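PDB 4OPM: lipase from Acinetobacter baumannii, which probably hydrolyses the ester bonds of lipids such as triacylglycerols, as a lipase of the alpha/beta hydrolase fold. Local coordinates for residues 5-9 with 10-14. Residues are numbered along the deposited sequence; the frame is centred on the assembly and turned at random.
Sequences IDVSF and QTILQ
Ser-8 and Phe-9 open helix 9-19 by accepting backbone bonds from Ile-12 and Leu-13 in the i to i+4 pattern: Ile-12 N reaches Ser-8 O at 3.2 Å, and Leu-13 N reaches Phe-9 O at 3.0 Å. Thr-11 N adds a weak second bond to Ser-8 O. The turn illustrates helix N-capping, the rule by which a side chain serves the first amides of a helix, which no preceding turn can satisfy. Here Ser-8 is the N-cap; its hydroxyl, turned away from its own backbone N and beside the carbonyl carbon (chi1 164°), accepts a weak, bent bond from Gln-10 N, 3.2 Å from OG. A water bridges the N-cap and Thr-11, accepting from Ser-8 N and bonding Thr-11 OG1 at 3.0 Å. Apolar contacts bracket these polar ones. Val-7, just before the cap, meets Ile-12 at about a right angle, with Val-7 CG1 3.8 Å from Ile-12 CD1, the N'-to-N4 contact of a hydrophobic staple, while Val-7 CG2 packs against Thr-11 CB. One turn into the helix, Leu-13 lies over one face of the Phe-9 ring, its CG displaced toward the rim and its CD1 3.8 Å from Phe-9 CE2. The turn lies at the protein surface, where the extended residues 5-7 lead into helix 9-19; the chain then continues into strand 22-29, an outermost strand of the sheet. Helix 190-220 flanks it: Phe-9 touches Ala-195 and Gln-196, Gln-10 meets Leu-199, and Ile-12 rests on Phe-192, joining the N-terminal helix to that long helix.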
# COMPACT_ATOMS: atom_id res chain seq x y z
N ILE A 5 -4.53 31.51 -6.93
CA ILE A 5 -5.26 30.29 -6.66
C ILE A 5 -5.33 30.22 -5.14
O ILE A 5 -4.28 30.28 -4.47
CB ILE A 5 -4.60 29.05 -7.31
CG1 ILE A 5 -4.90 29.04 -8.84
CG2 ILE A 5 -5.02 27.73 -6.63
CD1 ILE A 5 -3.98 28.30 -9.59
N ASP A 6 -6.54 30.15 -4.60
CA ASP A 6 -6.79 30.08 -3.17
C ASP A 6 -7.70 28.89 -2.96
O ASP A 6 -8.84 28.89 -3.43
CB ASP A 6 -7.39 31.43 -2.67
CG ASP A 6 -7.36 31.67 -1.16
OD1 ASP A 6 -6.72 30.86 -0.43
OD2 ASP A 6 -7.94 32.68 -0.71
N VAL A 7 -7.15 27.81 -2.39
CA VAL A 7 -7.88 26.56 -2.24
C VAL A 7 -7.35 25.79 -1.03
O VAL A 7 -6.18 25.91 -0.67
CB VAL A 7 -7.76 25.72 -3.56
CG1 VAL A 7 -6.31 25.34 -3.88
CG2 VAL A 7 -8.67 24.48 -3.55
N SER A 8 -8.23 25.02 -0.39
CA SER A 8 -7.84 24.13 0.69
C SER A 8 -7.23 22.86 0.08
O SER A 8 -7.77 22.35 -0.91
CB SER A 8 -9.07 23.78 1.53
OG SER A 8 -8.79 22.65 2.33
N PHE A 9 -6.15 22.33 0.66
CA PHE A 9 -5.54 21.09 0.17
C PHE A 9 -6.53 19.93 0.28
O PHE A 9 -6.53 19.05 -0.59
CB PHE A 9 -4.26 20.77 0.94
CG PHE A 9 -3.53 19.54 0.43
CD1 PHE A 9 -2.97 19.52 -0.84
CD2 PHE A 9 -3.37 18.42 1.25
CE1 PHE A 9 -2.26 18.40 -1.28
CE2 PHE A 9 -2.66 17.30 0.80
CZ PHE A 9 -2.12 17.30 -0.47
N GLN A 10 -7.41 19.95 1.31
CA GLN A 10 -8.44 18.91 1.47
C GLN A 10 -9.38 18.91 0.26
O GLN A 10 -9.75 17.83 -0.20
CB GLN A 10 -9.21 19.12 2.78
CG GLN A 10 -8.38 18.76 4.03
CD GLN A 10 -7.88 17.32 4.02
OE1 GLN A 10 -6.69 17.06 4.17
NE2 GLN A 10 -8.77 16.37 3.79
N THR A 11 -9.72 20.11 -0.28
CA THR A 11 -10.57 20.27 -1.48
C THR A 11 -9.85 19.66 -2.69
O THR A 11 -10.49 19.00 -3.51
CB THR A 11 -10.95 21.75 -1.69
OG1 THR A 11 -11.65 22.21 -0.53
CG2 THR A 11 -11.84 21.97 -2.92
N ILE A 12 -8.51 19.85 -2.78
CA ILE A 12 -7.69 19.27 -3.86
C ILE A 12 -7.78 17.74 -3.80
O ILE A 12 -8.04 17.12 -4.82
CB ILE A 12 -6.20 19.75 -3.79
CG1 ILE A 12 -6.07 21.29 -4.01
CG2 ILE A 12 -5.27 18.94 -4.73
CD1 ILE A 12 -6.52 21.84 -5.43
N LEU A 13 -7.61 17.15 -2.60
CA LEU A 13 -7.70 15.70 -2.42
C LEU A 13 -9.08 15.20 -2.83
O LEU A 13 -9.16 14.20 -3.54
CB LEU A 13 -7.38 15.29 -0.97
CG LEU A 13 -5.93 15.48 -0.54
CD1 LEU A 13 -5.77 15.17 0.94
CD2 LEU A 13 -4.99 14.58 -1.34
N GLN A 14 -10.14 15.93 -2.46
CA GLN A 14 -11.51 15.54 -2.84
C GLN A 14 -11.66 15.49 -4.36
O GLN A 14 -12.23 14.53 -4.90
CB GLN A 14 -12.54 16.53 -2.24
CG GLN A 14 -12.65 16.37 -0.73
CD GLN A 14 -13.22 17.60 -0.05
OE1 GLN A 14 -13.91 18.43 -0.66
NE2 GLN A 14 -12.94 17.72 1.25
O HOH W 1 -11.08 25.17 -0.97